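PDB 4NK6: mannuronan C5-epimerase from Pseudomonas syringae pv. tomato, which epimerises beta-D-mannuronate to alpha-L-guluronate within the alginate polymer and helps to channel the polymer through the periplasm. Local coordinates for residues A[272-277]-A[297-302]; A[321-326]-A[345-350]; A[383-388]-A[423-428]. All blocks are in the same frame, centred on the assembly; numbering follows the deposited sequence.

Contact 1: residues A[272-277]-A[297-302]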
# COMPACT_ATOMS: atom_id res chain seq x y z
N ASP A 272 0.90 2.79 -0.93
CA ASP A 272 0.18 4.04 -0.60
C ASP A 272 -0.58 3.97 0.74
O ASP A 272 -1.81 4.01 0.76
CB ASP A 272 -0.78 4.36 -1.77
CG ASP A 272 -1.69 5.57 -1.50
OD1 ASP A 272 -1.22 6.59 -0.96
OD2 ASP A 272 -2.89 5.49 -1.84
N PRO A 273 0.16 3.87 1.86
CA PRO A 273 -0.51 3.89 3.17
C PRO A 273 -1.17 5.25 3.44
O PRO A 273 -0.62 6.26 3.04
CB PRO A 273 0.64 3.69 4.15
CG PRO A 273 1.73 3.03 3.35
CD PRO A 273 1.61 3.68 2.01
N HIS A 274 -2.32 5.26 4.12
CA HIS A 274 -3.12 6.48 4.20
C HIS A 274 -3.80 6.64 5.55
O HIS A 274 -3.97 5.68 6.31
CB HIS A 274 -4.23 6.44 3.13
CG HIS A 274 -4.15 7.54 2.12
ND1 HIS A 274 -4.80 8.75 2.27
CD2 HIS A 274 -3.51 7.61 0.92
CE1 HIS A 274 -4.56 9.52 1.23
NE2 HIS A 274 -3.79 8.85 0.39
N ASP A 275 -4.21 7.88 5.82
CA ASP A 275 -5.25 8.19 6.80
C ASP A 275 -5.06 7.61 8.19
O ASP A 275 -5.76 6.67 8.58
CB ASP A 275 -6.62 7.76 6.25
CG ASP A 275 -7.11 8.67 5.12
OD1 ASP A 275 -6.34 9.50 4.61
OD2 ASP A 275 -8.28 8.53 4.73
N ARG A 276 -4.12 8.18 8.93
CA ARG A 276 -3.94 7.87 10.35
C ARG A 276 -3.53 6.41 10.59
O ARG A 276 -3.81 5.85 11.63
CB ARG A 276 -5.20 8.25 11.15
CG ARG A 276 -5.59 9.74 10.99
CD ARG A 276 -7.03 10.05 11.47
NE ARG A 276 -8.04 9.32 10.69
CZ ARG A 276 -8.42 9.66 9.46
NH1 ARG A 276 -9.35 8.95 8.82
NH2 ARG A 276 -7.90 10.72 8.86
N SER A 277 -2.86 5.81 9.62
CA SER A 277 -2.20 4.53 9.86
C SER A 277 -0.91 4.85 10.62
O SER A 277 -0.42 5.97 10.57
CB SER A 277 -1.91 3.82 8.53
OG SER A 277 -3.12 3.53 7.82
N ILE A 297 4.26 6.33 -1.14
CA ILE A 297 3.72 7.56 -0.56
C ILE A 297 2.90 7.25 0.68
O ILE A 297 2.03 6.40 0.65
CB ILE A 297 2.88 8.40 -1.60
CG1 ILE A 297 2.16 9.56 -0.89
CG2 ILE A 297 1.85 7.51 -2.33
CD1 ILE A 297 1.41 10.56 -1.84
N ILE A 298 3.20 7.92 1.79
CA ILE A 298 2.32 7.86 2.94
C ILE A 298 1.63 9.22 3.05
O ILE A 298 2.28 10.26 2.90
CB ILE A 298 3.05 7.47 4.23
CG1 ILE A 298 4.04 8.57 4.66
CG2 ILE A 298 3.80 6.14 4.04
CD1 ILE A 298 4.83 8.20 5.92
N SER A 299 0.32 9.22 3.28
CA SER A 299 -0.44 10.45 3.20
C SER A 299 -1.53 10.54 4.25
O SER A 299 -2.29 9.59 4.47
CB SER A 299 -1.04 10.62 1.80
OG SER A 299 -1.82 11.79 1.73
N ARG A 300 -1.60 11.71 4.88
CA ARG A 300 -2.62 12.07 5.86
C ARG A 300 -2.44 11.42 7.21
O ARG A 300 -3.11 10.44 7.56
CB ARG A 300 -4.06 11.91 5.34
CG ARG A 300 -5.08 12.58 6.27
CD ARG A 300 -6.50 12.62 5.70
NE ARG A 300 -6.63 13.55 4.59
CZ ARG A 300 -6.88 13.19 3.33
NH1 ARG A 300 -7.03 11.90 3.02
NH2 ARG A 300 -6.99 14.11 2.38
N GLU A 301 -1.53 12.00 7.98
CA GLU A 301 -1.19 11.53 9.32
C GLU A 301 -0.80 10.07 9.38
O GLU A 301 -1.22 9.34 10.27
CB GLU A 301 -2.32 11.83 10.31
CG GLU A 301 -2.77 13.28 10.28
CD GLU A 301 -3.61 13.62 11.48
OE1 GLU A 301 -4.85 13.53 11.38
OE2 GLU A 301 -3.03 13.96 12.53
N VAL A 302 -0.00 9.63 8.42
CA VAL A 302 0.66 8.35 8.61
C VAL A 302 1.87 8.65 9.47
O VAL A 302 2.81 9.34 9.03
CB VAL A 302 1.01 7.68 7.29
CG1 VAL A 302 1.65 6.33 7.56
CG2 VAL A 302 -0.25 7.51 6.46
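Asp275 and Arg300 lie side by side and point the same way, on neighbouring turns of the right-handed beta-helix. Arg300 NH1 makes a salt bridge to Asp275 OD1 at 3.0 Å. It comes from the syn side of the carboxylate, while the acid sits at the edge of the guanidinium. With CG of Arg300 opposite the backbone N (chi1 -167°), the extended first part of the chain runs beside OD1, and the bend at chi3 turns the guanidinium so that NH1 meets it. OD1 takes a second bond from within its own segment. His274 ND1 donates to it at 2.9 Å along an almost straight line (176°), in the ring plane but from above the carboxylate plane. Over one face of the His274 ring, Ser299 CB makes a CH-pi contact, 3.8 Å from the centroid. Ser299 OG itself bonds to Asp323. Between the backbones, Asp275 N donates to Ser299 O at 2.9 Å, and Arg276 N to Arg300 O at 2.8 Å. Inside the coil, Pro273 CG touches Ile298 CG2 at 3.8 Å. Arg300 also reaches Asp407, and Arg276 pairs with Glu252. His274 is the inferred proton acceptor of the active site. One carboxylate oxygen, gripped by two donors, fixes the rotation of its ring and directs NE2 away from Asp275, consistent with a second-shell role for Arg300.

Contact 2: residues A[321-326]-A[345-350]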
# COMPACT_ATOMS: atom_id res chain seq x y z
N VAL A 321 7.29 9.72 -0.97
CA VAL A 321 6.60 10.93 -0.56
C VAL A 321 6.02 10.80 0.85
O VAL A 321 5.46 9.77 1.19
CB VAL A 321 5.45 11.28 -1.55
CG1 VAL A 321 4.64 12.48 -1.07
CG2 VAL A 321 6.02 11.55 -2.93
N LEU A 322 6.20 11.85 1.68
CA LEU A 322 5.49 11.98 2.96
C LEU A 322 4.55 13.18 2.82
O LEU A 322 5.00 14.30 2.60
CB LEU A 322 6.47 12.24 4.11
CG LEU A 322 7.26 11.06 4.71
CD1 LEU A 322 8.00 10.26 3.66
CD2 LEU A 322 8.22 11.55 5.79
N ASP A 323 3.25 12.94 2.96
CA ASP A 323 2.24 13.93 2.58
C ASP A 323 1.23 14.20 3.70
O ASP A 323 0.92 13.30 4.50
CB ASP A 323 1.51 13.45 1.32
CG ASP A 323 0.42 14.42 0.85
OD1 ASP A 323 0.72 15.62 0.67
OD2 ASP A 323 -0.72 13.98 0.65
N ARG A 324 0.73 15.43 3.75
CA ARG A 324 -0.41 15.78 4.60
C ARG A 324 -0.23 15.43 6.08
O ARG A 324 -0.94 14.57 6.62
CB ARG A 324 -1.71 15.16 4.05
CG ARG A 324 -2.26 15.89 2.82
CD ARG A 324 -3.47 15.19 2.20
NE ARG A 324 -4.18 16.07 1.26
CZ ARG A 324 -3.78 16.33 0.02
NH1 ARG A 324 -2.66 15.77 -0.45
NH2 ARG A 324 -4.49 17.14 -0.76
N ASN A 325 0.73 16.09 6.72
CA ASN A 325 0.89 16.00 8.17
C ASN A 325 1.21 14.57 8.65
O ASN A 325 0.73 14.13 9.69
CB ASN A 325 -0.34 16.59 8.88
CG ASN A 325 -0.07 16.92 10.33
OD1 ASN A 325 1.07 17.15 10.73
ND2 ASN A 325 -1.14 16.96 11.14
N SER A 326 2.02 13.87 7.86
CA SER A 326 2.55 12.57 8.25
C SER A 326 3.87 12.77 8.99
O SER A 326 4.87 13.18 8.39
CB SER A 326 2.77 11.69 7.02
OG SER A 326 1.53 11.37 6.40
N THR A 345 10.03 13.59 -1.65
CA THR A 345 9.32 14.85 -1.49
C THR A 345 8.57 14.87 -0.16
O THR A 345 7.82 13.94 0.13
CB THR A 345 8.30 15.09 -2.62
OG1 THR A 345 8.88 14.76 -3.88
CG2 THR A 345 7.84 16.56 -2.63
N LEU A 346 8.77 15.91 0.64
CA LEU A 346 7.97 16.11 1.84
C LEU A 346 6.99 17.26 1.61
O LEU A 346 7.38 18.38 1.31
CB LEU A 346 8.83 16.43 3.06
CG LEU A 346 9.96 15.46 3.49
CD1 LEU A 346 10.13 15.52 4.98
CD2 LEU A 346 9.75 14.04 3.04
N TYR A 347 5.71 16.94 1.74
CA TYR A 347 4.65 17.91 1.56
C TYR A 347 3.94 18.12 2.90
O TYR A 347 3.23 17.22 3.37
CB TYR A 347 3.61 17.35 0.60
CG TYR A 347 3.94 17.33 -0.88
CD1 TYR A 347 4.35 18.47 -1.55
CD2 TYR A 347 3.78 16.16 -1.61
CE1 TYR A 347 4.61 18.45 -2.92
CE2 TYR A 347 4.03 16.12 -2.97
CZ TYR A 347 4.44 17.27 -3.62
OH TYR A 347 4.69 17.21 -4.97
N GLU A 348 4.12 19.30 3.50
CA GLU A 348 3.41 19.67 4.72
C GLU A 348 3.48 18.58 5.78
O GLU A 348 2.47 18.24 6.41
CB GLU A 348 1.94 20.00 4.39
CG GLU A 348 1.75 21.24 3.51
CD GLU A 348 2.20 21.04 2.06
OE1 GLU A 348 1.76 20.06 1.42
OE2 GLU A 348 2.98 21.87 1.56
N SER A 349 4.66 17.99 5.94
CA SER A 349 4.85 16.85 6.83
C SER A 349 6.14 17.03 7.62
O SER A 349 7.22 16.62 7.17
CB SER A 349 4.91 15.54 6.02
OG SER A 349 3.65 15.23 5.45
N GLY A 350 6.02 17.65 8.79
CA GLY A 350 7.17 18.00 9.60
C GLY A 350 7.60 16.91 10.58
O GLY A 350 6.96 15.87 10.67
O HOH W 1 0.24 17.89 1.83
O HOH W 2 3.31 18.49 9.76
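Strands 321-323 and 345-347 run parallel, 2° apart and 4.9 Å between axes, as neighbouring rungs of the right-handed beta-helix. Leu322 N binds Thr345 O, and Leu322 O takes Tyr347 N at 2.9 Å. Leu322 and Leu346 point into the coil and lie side by side, with Leu322 CB 3.9 Å from Leu346 CD2. This is the stacking of like residues known from beta-helices. Val321, Asp323 and Tyr347 are on the opposite face. The Tyr347 ring slants across to Val321, whose CG1 meets CD2 at 3.8 Å. Thr345 CG2 sits over one face of the ring. Asp323 has CG opposite its backbone N (chi1 179°), which brings OD1 against Tyr347 CB at 3.4 Å, with the carboxylate and ring planes 84° apart. Its OD2 takes Arg324 NH1 through the syn lone pair, in the guanidinium plane, and has a second partner on the preceding strand. Arg324 NE pairs with Asp407. Glu348 OE1 and Asp323 OD1 share a water, which lies between the two acids and may ease their like charges. Glu348 OE2 is held by Arg370. Past the strands, the chains turn. Asn325 N binds Glu348 O at 2.8 Å from above the carbonyl plane. A second water joins Asn325 OD1 to Gly350 N. The Ser349 side chain points at the other segment and is buried there. Its hydroxyl donates to Tyr347 O within its own turn and accepts from Ser326 N, with OG 3.2 Å from that nitrogen.

Contact 3: residues A[383-388]-A[423-428]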
# COMPACT_ATOMS: atom_id res chain seq x y z
N MET A 383 23.14 12.86 -5.20
CA MET A 383 24.11 13.02 -6.26
C MET A 383 23.48 12.90 -7.63
O MET A 383 22.62 12.04 -7.85
CB MET A 383 25.21 11.97 -6.13
CG MET A 383 26.31 12.33 -5.14
SD MET A 383 27.79 11.32 -5.46
CE MET A 383 28.28 11.93 -7.07
N ALA A 384 23.93 13.75 -8.54
CA ALA A 384 23.60 13.61 -9.95
C ALA A 384 22.11 13.77 -10.25
O ALA A 384 21.64 13.30 -11.28
CB ALA A 384 24.13 12.27 -10.51
N ASN A 385 21.38 14.41 -9.35
CA ASN A 385 19.99 14.72 -9.63
C ASN A 385 19.92 15.84 -10.63
O ASN A 385 20.84 16.66 -10.72
CB ASN A 385 19.24 15.06 -8.34
CG ASN A 385 19.21 13.90 -7.37
OD1 ASN A 385 18.46 12.94 -7.55
ND2 ASN A 385 20.06 13.95 -6.34
N GLY A 386 18.84 15.89 -11.40
CA GLY A 386 18.72 16.85 -12.48
C GLY A 386 18.69 18.29 -11.99
O GLY A 386 19.18 19.20 -12.65
N LEU A 387 18.10 18.51 -10.82
CA LEU A 387 18.01 19.89 -10.31
C LEU A 387 18.85 20.07 -9.04
O LEU A 387 20.07 19.94 -9.09
CB LEU A 387 16.54 20.32 -10.14
CG LEU A 387 15.76 20.34 -11.47
CD1 LEU A 387 14.26 20.55 -11.24
CD2 LEU A 387 16.31 21.41 -12.45
N MET A 388 18.21 20.37 -7.91
CA MET A 388 18.97 20.57 -6.67
C MET A 388 19.18 19.25 -5.95
O MET A 388 18.39 18.31 -6.10
CB MET A 388 18.25 21.55 -5.73
CG MET A 388 18.09 22.95 -6.26
SD MET A 388 19.67 23.82 -6.43
CE MET A 388 19.07 25.40 -7.05
N SER A 423 26.46 16.37 -4.27
CA SER A 423 27.41 16.64 -5.34
C SER A 423 26.92 16.25 -6.73
O SER A 423 26.05 15.40 -6.87
CB SER A 423 28.77 16.00 -5.05
OG SER A 423 28.64 14.60 -4.92
N SER A 424 27.46 16.92 -7.75
CA SER A 424 27.13 16.67 -9.15
C SER A 424 25.66 16.89 -9.51
O SER A 424 25.20 16.40 -10.54
CB SER A 424 27.53 15.25 -9.57
OG SER A 424 28.89 15.00 -9.28
N ASN A 425 24.94 17.65 -8.69
CA ASN A 425 23.53 17.94 -9.01
C ASN A 425 23.43 19.03 -10.05
O ASN A 425 24.26 19.95 -10.09
CB ASN A 425 22.74 18.28 -7.74
CG ASN A 425 22.73 17.14 -6.74
OD1 ASN A 425 22.05 16.13 -6.94
ND2 ASN A 425 23.50 17.28 -5.66
N GLY A 426 22.43 18.92 -10.92
CA GLY A 426 22.33 19.80 -12.07
C GLY A 426 22.25 21.28 -11.74
O GLY A 426 22.86 22.09 -12.43
N SER A 427 21.52 21.64 -10.68
CA SER A 427 21.29 23.05 -10.38
C SER A 427 22.05 23.56 -9.16
O SER A 427 21.96 24.74 -8.81
CB SER A 427 19.78 23.34 -10.23
OG SER A 427 19.09 23.08 -11.43
N GLY A 428 22.81 22.68 -8.51
CA GLY A 428 23.57 23.07 -7.34
C GLY A 428 23.25 22.14 -6.19
O GLY A 428 22.26 21.41 -6.24
O HOH W 3 19.62 22.23 -13.77
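The amides of Asn385 and Asn425 lie side by side, nearly coplanar, with planes 5° apart. They meet at their edges: Asn385 ND2 donates to Asn425 OD1 at 3.0 Å, close to its own amide plane. Asn385 N gives the same oxygen a second bond, tilted 27° from the carbonyl plane. Both side chains put CG opposite the carbonyl carbon (chi1 near -60° in both), and this shared torsion lets the amides point the same way. The two form an edge-to-edge asparagine pair at equivalent places of two successive turns of the beta-helix. Asn385 ND2 also donates to Val359 O, and Asn425 ND2 to Ala382 O, both backbone carbonyls of the preceding turn. Along the turns, Ala384 N binds Ser423 O, and Gly426 N binds Asn385 O at 2.8 Å. Leu387 O accepts Ser427 N at 2.7 Å, from well above the carbonyl plane. At one end Met383 folds beside Ser423, its CG 3.3 Å from OG. That hydroxyl bonds to Glu421. At the other end Met388 bends at chi2, which brings SD to 3.4 Å from Ser427 O and lets CE rest by Ser427 CB. Leu387 CD2 touches Ser427 OG, and a water bridges that hydroxyl to Gly386 O. Gly426 CA lies against Gly386 O in a CA-H...O contact. Asn385 ND2 thus bonds to the turns before and after it, and Asn425 OD1 takes two donors from Asn385. Buried Asn385 is satisfied at both ends, since its OD1 takes Asn362 N, and polar bonds rather than apolar packing hold these turns in step.

Overall arrangement
Contacts 1 and 2 follow one another along the same face of the beta-helix, with centres 10 Å apart. Strands 296-299 and 320-323 are neighbours, and the two contacts touch there. Contact 2 is buried and contact 1 only partly so. Both keep apolar side chains inside and charged ones outside, and Asp407 pairs with an arginine of each. Contact 1 holds the inferred active-site histidine, and contact 2 puts Arg324 close by. Contact 3 differs: it lies on the surface in turns, its centre 29 Å from that of contact 1 and 22 Å from that of contact 2. It has no salt bridge and relies on amide and backbone bonds.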